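Local coordinates for protein Old Yellow Enzyme (Pichia, PDB 6AGZ) that is a flavoprotein oxidoreductase of the old yellow enzyme family that carries flavin mononucleotide and catalyses the asymmetric reduction of enone compounds, at residues D195-Q199 / Q261-I265. Numbering follows the deposited sequence.
Sequences DQFIQ and QFGYI
Asp195 OD2 takes two hydrogen bonds, from the backbone N of Gly191 and from the hydroxyl of Ser249, so this buried carboxylate is fixed by groups other than Phe262, which simply comes up against it. Its other oxygen, OD1, accepts a nearly straight bond from Gln199 NE2 at 3.1 Å (168° at the hydrogen). OD1 lies nearly in the plane of the Gln199 amide, and the amide nitrogen comes to it from the syn side, 31° out of the carboxylate plane. Phe262 points its CZ at this linked pair: Gln199 NE2 lies 3.5 Å from CZ and Asp195 OD1 3.8 Å from it, both at the ring edge and near its plane. Gln199 gets there by folding back at chi2 (-70°).

Ile198 carries most of the apolar contact. Its CG2 sits 3.6 Å from Phe262 CZ and 3.5 Å from Gln261 CG, while the other branch runs out to meet Ile265 tip to tip, CD1 to CD1 at 3.6 Å. With an alanine in place of the Phe262 ring, Ile198 CG2 is likely to lose its aromatic neighbour, and a gap would probably open beside the Asp195–Gln199 pair. Gln261 bends at chi2, and its amide turns to Arg216 NE through OE1 and to the carbonyl of Ile213 through NE2.

In the TIM barrel, the contact packs the short helix 193-198, which follows the fourth barrel strand (183-187), on helix 258-274, which follows the fifth (236-240). Helix 218-231 lies beside both and lines the same apolar seam, its Leu220 touching both Ile198 and Ile265.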
ATOM      1  N   ASP A 195       1.691  -7.624  16.697  1.00 15.58           N
ATOM      2  CA  ASP A 195       0.547  -7.119  15.949  1.00 16.30           C
ATOM      3  C   ASP A 195      -0.237  -6.109  16.777  1.00 13.93           C
ATOM      4  O   ASP A 195      -0.667  -5.072  16.259  1.00 13.68           O
ATOM      5  CB  ASP A 195      -0.349  -8.280  15.514  1.00 18.13           C
ATOM      6  CG  ASP A 195      -1.288  -7.899  14.386  1.00 19.23           C
ATOM      7  OD1 ASP A 195      -0.885  -7.085  13.529  1.00 20.75           O
ATOM      8  OD2 ASP A 195      -2.426  -8.414  14.356  1.00 20.31           O
ATOM      9  N   GLN A 196      -0.419  -6.390  18.072  1.00 13.07           N
ATOM     10  CA  GLN A 196      -1.088  -5.437  18.954  1.00 14.92           C
ATOM     11  C   GLN A 196      -0.385  -4.087  18.944  1.00 16.60           C
ATOM     12  O   GLN A 196      -1.040  -3.038  18.965  1.00 19.23           O
ATOM     13  CB  GLN A 196      -1.157  -5.989  20.378  1.00 15.03           C
ATOM     14  CG  GLN A 196      -1.959  -7.267  20.518  1.00 15.37           C
ATOM     15  CD  GLN A 196      -1.642  -8.013  21.798  1.00 17.76           C
ATOM     16  OE1 GLN A 196      -1.239  -7.415  22.796  1.00 17.36           O
ATOM     17  NE2 GLN A 196      -1.815  -9.329  21.775  1.00 19.10           N
ATOM     18  N   PHE A 197       0.950  -4.088  18.915  1.00 14.88           N
ATOM     19  CA  PHE A 197       1.667  -2.825  18.781  1.00 14.89           C
ATOM     20  C   PHE A 197       1.445  -2.198  17.411  1.00 14.67           C
ATOM     21  O   PHE A 197       1.441  -0.968  17.288  1.00 13.10           O
ATOM     22  CB  PHE A 197       3.159  -3.025  19.043  1.00 13.32           C
ATOM     23  CG  PHE A 197       3.540  -2.889  20.488  1.00 12.77           C
ATOM     24  CD1 PHE A 197       3.422  -3.963  21.355  1.00 12.05           C
ATOM     25  CD2 PHE A 197       4.004  -1.682  20.984  1.00 12.04           C
ATOM     26  CE1 PHE A 197       3.765  -3.837  22.688  1.00 11.35           C
ATOM     27  CE2 PHE A 197       4.348  -1.548  22.316  1.00 10.82           C
ATOM     28  CZ  PHE A 197       4.227  -2.629  23.170  1.00 11.78           C
ATOM     29  N   ILE A 198       1.247  -3.020  16.378  1.00 13.88           N
ATOM     30  CA  ILE A 198       1.035  -2.479  15.038  1.00 13.19           C
ATOM     31  C   ILE A 198      -0.372  -1.902  14.886  1.00 13.05           C
ATOM     32  O   ILE A 198      -0.564  -0.894  14.194  1.00 11.29           O
ATOM     33  CB  ILE A 198       1.315  -3.567  13.985  1.00 12.67           C
ATOM     34  CG1 ILE A 198       2.773  -4.022  14.059  1.00 12.10           C
ATOM     35  CG2 ILE A 198       0.995  -3.069  12.587  1.00 12.24           C
ATOM     36  CD1 ILE A 198       3.083  -5.207  13.171  1.00  8.63           C
ATOM     37  N   GLN A 199      -1.366  -2.506  15.534  1.00 12.29           N
ATOM     38  CA  GLN A 199      -2.765  -2.190  15.262  1.00 14.14           C
ATOM     39  C   GLN A 199      -3.214  -0.939  16.009  1.00 15.44           C
ATOM     40  O   GLN A 199      -2.938  -0.782  17.203  1.00 18.92           O
ATOM     41  CB  GLN A 199      -3.657  -3.371  15.644  1.00 14.12           C
ATOM     42  CG  GLN A 199      -3.387  -4.641  14.854  1.00 13.69           C
ATOM     43  CD  GLN A 199      -3.819  -4.539  13.406  1.00 12.82           C
ATOM     44  OE1 GLN A 199      -4.658  -3.710  13.051  1.00 13.90           O
ATOM     45  NE2 GLN A 199      -3.247  -5.386  12.558  1.00 11.88           N
ATOM     46  N   GLN A 261       0.159   1.106   6.894  1.00 15.93           N
ATOM     47  CA  GLN A 261       0.937   0.651   8.044  1.00 15.29           C
ATOM     48  C   GLN A 261       1.888  -0.478   7.653  1.00 15.54           C
ATOM     49  O   GLN A 261       3.118  -0.349   7.750  1.00 18.12           O
ATOM     50  CB  GLN A 261      -0.029   0.202   9.144  1.00 14.13           C
ATOM     51  CG  GLN A 261       0.615  -0.281  10.424  1.00 14.69           C
ATOM     52  CD  GLN A 261       1.242   0.837  11.230  1.00 15.66           C
ATOM     53  OE1 GLN A 261       0.546   1.705  11.758  1.00 16.43           O
ATOM     54  NE2 GLN A 261       2.562   0.810  11.344  1.00 17.21           N
ATOM     55  N   PHE A 262       1.324  -1.593   7.188  1.00 15.00           N
ATOM     56  CA  PHE A 262       2.144  -2.726   6.782  1.00 12.20           C
ATOM     57  C   PHE A 262       2.919  -2.430   5.506  1.00 10.76           C
ATOM     58  O   PHE A 262       3.971  -3.032   5.272  1.00 12.18           O
ATOM     59  CB  PHE A 262       1.268  -3.964   6.611  1.00 13.76           C
ATOM     60  CG  PHE A 262       0.602  -4.407   7.881  1.00 16.22           C
ATOM     61  CD1 PHE A 262       1.186  -5.374   8.680  1.00 18.84           C
ATOM     62  CD2 PHE A 262      -0.598  -3.843   8.285  1.00 16.11           C
ATOM     63  CE1 PHE A 262       0.580  -5.780   9.855  1.00 18.80           C
ATOM     64  CE2 PHE A 262      -1.208  -4.245   9.459  1.00 16.86           C
ATOM     65  CZ  PHE A 262      -0.618  -5.214  10.244  1.00 17.05           C
ATOM     66  N   GLY A 263       2.417  -1.520   4.670  1.00 10.78           N
ATOM     67  CA  GLY A 263       3.221  -1.039   3.559  1.00  8.73           C
ATOM     68  C   GLY A 263       4.505  -0.385   4.031  1.00 10.87           C
ATOM     69  O   GLY A 263       5.575  -0.593   3.449  1.00 12.95           O
ATOM     70  N   TYR A 264       4.419   0.406   5.105  1.00 11.35           N
ATOM     71  CA  TYR A 264       5.618   0.994   5.689  1.00 10.16           C
ATOM     72  C   TYR A 264       6.519  -0.075   6.291  1.00 10.70           C
ATOM     73  O   TYR A 264       7.746  -0.003   6.153  1.00 10.15           O
ATOM     74  CB  TYR A 264       5.242   2.033   6.744  1.00 11.02           C
ATOM     75  CG  TYR A 264       6.394   2.435   7.643  1.00 11.58           C
ATOM     76  CD1 TYR A 264       7.315   3.394   7.240  1.00 12.16           C
ATOM     77  CD2 TYR A 264       6.560   1.856   8.895  1.00 11.55           C
ATOM     78  CE1 TYR A 264       8.370   3.761   8.058  1.00 12.12           C
ATOM     79  CE2 TYR A 264       7.610   2.215   9.717  1.00 11.42           C
ATOM     80  CZ  TYR A 264       8.511   3.168   9.296  1.00 10.92           C
ATOM     81  OH  TYR A 264       9.556   3.526  10.115  1.00 12.60           O
ATOM     82  N   ILE A 265       5.937  -1.063   6.976  1.00 11.97           N
ATOM     83  CA  ILE A 265       6.755  -2.138   7.541  1.00 11.94           C
ATOM     84  C   ILE A 265       7.543  -2.842   6.440  1.00 11.28           C
ATOM     85  O   ILE A 265       8.768  -3.018   6.537  1.00 10.42           O
ATOM     86  CB  ILE A 265       5.878  -3.127   8.330  1.00 13.80           C
ATOM     87  CG1 ILE A 265       5.289  -2.439   9.561  1.00 13.51           C
ATOM     88  CG2 ILE A 265       6.686  -4.351   8.733  1.00 13.65           C
ATOM     89  CD1 ILE A 265       4.329  -3.301  10.347  1.00 14.59           C
TER